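PDB 3FK8: disulphide isomerase, which probably acts as a thioredoxin-like isomerase that rearranges disulphide bonds. Local coordinates for residues S120-G123 with I124-F128. Residues are numbered along the deposited sequence; the frame is centred on the assembly and turned at random.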
ATOM      1  N   SER A 120      16.260  -3.479   3.154  1.00 11.79           N
ATOM      2  CA  SER A 120      16.276  -4.499   4.200  1.00 12.30           C
ATOM      3  C   SER A 120      14.935  -4.536   4.905  1.00 11.36           C
ATOM      4  O   SER A 120      14.124  -3.588   4.818  1.00 11.10           O
ATOM      5  CB  SER A 120      17.367  -4.171   5.217  1.00 13.75           C
ATOM      6  OG  SER A 120      17.048  -2.994   5.911  1.00 15.14           O
ATOM      7  N   ASP A 121      14.672  -5.615   5.664  1.00 12.28           N
ATOM      8  CA  ASP A 121      13.468  -5.663   6.484  1.00 13.12           C
ATOM      9  C   ASP A 121      13.438  -4.492   7.482  1.00 12.37           C
ATOM     10  O   ASP A 121      12.370  -3.962   7.769  1.00 12.76           O
ATOM     11  CB  ASP A 121      13.361  -6.981   7.251  1.00 13.47           C
ATOM     12  CG  ASP A 121      12.969  -8.144   6.370  1.00 14.51           C
ATOM     13  OD1 ASP A 121      12.357  -7.940   5.307  1.00 16.33           O
ATOM     14  OD2 ASP A 121      13.182  -9.298   6.784  1.00 18.65           O
ATOM     15  N   GLN A 122      14.598  -4.100   8.010  1.00 12.38           N
ATOM     16  CA  GLN A 122      14.644  -3.014   8.953  1.00 13.76           C
ATOM     17  C   GLN A 122      14.338  -1.667   8.242  1.00 12.14           C
ATOM     18  O   GLN A 122      13.656  -0.800   8.806  1.00 12.67           O
ATOM     19  CB  GLN A 122      16.034  -2.919   9.605  1.00 15.03           C
ATOM     20  CG  GLN A 122      16.054  -1.824  10.708  1.00 15.94           C
ATOM     21  CD  GLN A 122      15.151  -2.159  11.874  1.00 18.38           C
ATOM     22  OE1 GLN A 122      15.203  -3.261  12.414  1.00 25.04           O
ATOM     23  NE2 GLN A 122      14.374  -1.243  12.309  1.00 19.63           N
ATOM     24  N   GLY A 123      14.834  -1.481   6.997  1.00 11.87           N
ATOM     25  CA  GLY A 123      14.522  -0.261   6.228  1.00 12.36           C
ATOM     26  C   GLY A 123      13.022  -0.168   5.970  1.00 10.46           C
ATOM     27  O   GLY A 123      12.457   0.912   6.080  1.00 11.38           O
ATOM     28  N   ILE A 124      12.386  -1.301   5.655  1.00 10.62           N
ATOM     29  CA  ILE A 124      10.959  -1.307   5.416  1.00 10.60           C
ATOM     30  C   ILE A 124      10.199  -1.025   6.723  1.00 10.01           C
ATOM     31  O   ILE A 124       9.281  -0.183   6.769  1.00 11.16           O
ATOM     32  CB  ILE A 124      10.541  -2.624   4.694  1.00 11.20           C
ATOM     33  CG1 ILE A 124      11.094  -2.543   3.277  1.00 12.30           C
ATOM     34  CG2 ILE A 124       9.012  -2.833   4.708  1.00 12.91           C
ATOM     35  CD1 ILE A 124      11.062  -3.867   2.535  1.00 14.50           C
ATOM     36  N   TYR A 125      10.612  -1.697   7.808  1.00 10.62           N
ATOM     37  CA  TYR A 125      10.042  -1.414   9.103  1.00 10.55           C
ATOM     38  C   TYR A 125      10.143   0.077   9.431  1.00 11.15           C
ATOM     39  O   TYR A 125       9.144   0.697   9.815  1.00 11.83           O
ATOM     40  CB  TYR A 125      10.738  -2.261  10.182  1.00 12.27           C
ATOM     41  CG  TYR A 125      10.190  -1.951  11.563  1.00 11.87           C
ATOM     42  CD1 TYR A 125       9.078  -2.632  12.054  1.00 13.30           C
ATOM     43  CD2 TYR A 125      10.745  -0.928  12.351  1.00 14.83           C
ATOM     44  CE1 TYR A 125       8.548  -2.335  13.337  1.00 16.25           C
ATOM     45  CE2 TYR A 125      10.236  -0.618  13.596  1.00 14.79           C
ATOM     46  CZ  TYR A 125       9.127  -1.317  14.086  1.00 15.79           C
ATOM     47  OH  TYR A 125       8.613  -1.034  15.338  1.00 21.04           O
ATOM     48  N   ASP A 126      11.328   0.659   9.244  1.00 11.58           N
ATOM     49  CA  ASP A 126      11.542   2.049   9.657  1.00 12.10           C
ATOM     50  C   ASP A 126      10.626   2.976   8.841  1.00 12.28           C
ATOM     51  O   ASP A 126      10.118   3.998   9.354  1.00 13.71           O
ATOM     52  CB  ASP A 126      12.992   2.469   9.478  1.00 13.60           C
ATOM     53  CG  ASP A 126      13.921   1.863  10.515  1.00 13.69           C
ATOM     54  OD1 ASP A 126      13.430   1.317  11.523  1.00 16.00           O
ATOM     55  OD2 ASP A 126      15.129   1.919  10.253  1.00 17.35           O
ATOM     56  N   PHE A 127      10.466   2.675   7.552  1.00 11.43           N
ATOM     57  CA  PHE A 127       9.628   3.509   6.688  1.00 11.76           C
ATOM     58  C   PHE A 127       8.199   3.566   7.256  1.00 11.77           C
ATOM     59  O   PHE A 127       7.597   4.646   7.404  1.00 12.84           O
ATOM     60  CB  PHE A 127       9.619   2.931   5.266  1.00 11.70           C
ATOM     61  CG  PHE A 127       8.730   3.714   4.335  1.00 11.70           C
ATOM     62  CD1 PHE A 127       9.253   4.768   3.613  1.00 14.83           C
ATOM     63  CD2 PHE A 127       7.376   3.411   4.225  1.00 13.25           C
ATOM     64  CE1 PHE A 127       8.422   5.536   2.780  1.00 15.25           C
ATOM     65  CE2 PHE A 127       6.526   4.175   3.380  1.00 13.65           C
ATOM     66  CZ  PHE A 127       7.056   5.200   2.679  1.00 15.07           C
ATOM     67  N   PHE A 128       7.612   2.420   7.557  1.00 11.46           N
ATOM     68  CA  PHE A 128       6.244   2.396   8.049  1.00 12.49           C
ATOM     69  C   PHE A 128       6.117   2.862   9.498  1.00 13.32           C
ATOM     70  O   PHE A 128       5.173   3.549   9.869  1.00 15.02           O
ATOM     71  CB  PHE A 128       5.617   1.001   7.806  1.00 12.79           C
ATOM     72  CG  PHE A 128       5.366   0.733   6.348  1.00 11.23           C
ATOM     73  CD1 PHE A 128       4.219   1.299   5.732  1.00 13.39           C
ATOM     74  CD2 PHE A 128       6.277   0.072   5.551  1.00 13.34           C
ATOM     75  CE1 PHE A 128       3.985   1.121   4.379  1.00 14.56           C
ATOM     76  CE2 PHE A 128       6.063  -0.069   4.197  1.00 13.01           C
ATOM     77  CZ  PHE A 128       4.920   0.459   3.604  1.00 12.81           C
TER
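Ile-124 N donates to Ser-120 O at 3.0 Å, the first backbone bond of the capped N-terminal turn of helix 121-132, the last helix of this thioredoxin-like chain. Ser-120 is the N-cap. Its OG accepts from Gly-123 N at 2.9 Å. The Ile-124 side chain is buried. Its CG1 lies 3.6 Å from Ser-120 O, and the side chain packs on Leu-47 and Leu-51 of helix 42-51. Asp-121 fastens the same helix start to helix 42-51, because its OD1 is hydrogen-bonded to Ser-50 OG. Tyr-125 N makes the next i to i+4 helix bond, to Asp-121 O. The tyrosine CG is anti to the backbone N, and the ring reaches helix 54-63, where Lys-55 makes a cation-pi contact with it. Gln-122 NE2 lies obliquely to this ring, 3.6 Å from Tyr-125 CD2. Asp-126 is held to Gln-122 twice. Its N donates to Gln-122 O at 2.8 Å. The glutamine chain bends at chi2 (65°), which brings its amide back toward Asp-126: NE2 of Gln-122 meets OD1 of Asp-126 at 2.8 Å from above the carboxylate plane, with the amide and carboxylate planes 52° apart. Phe-127 N bonds to Gly-123 O at 3.0 Å, with an N-H...acceptor angle of 153°.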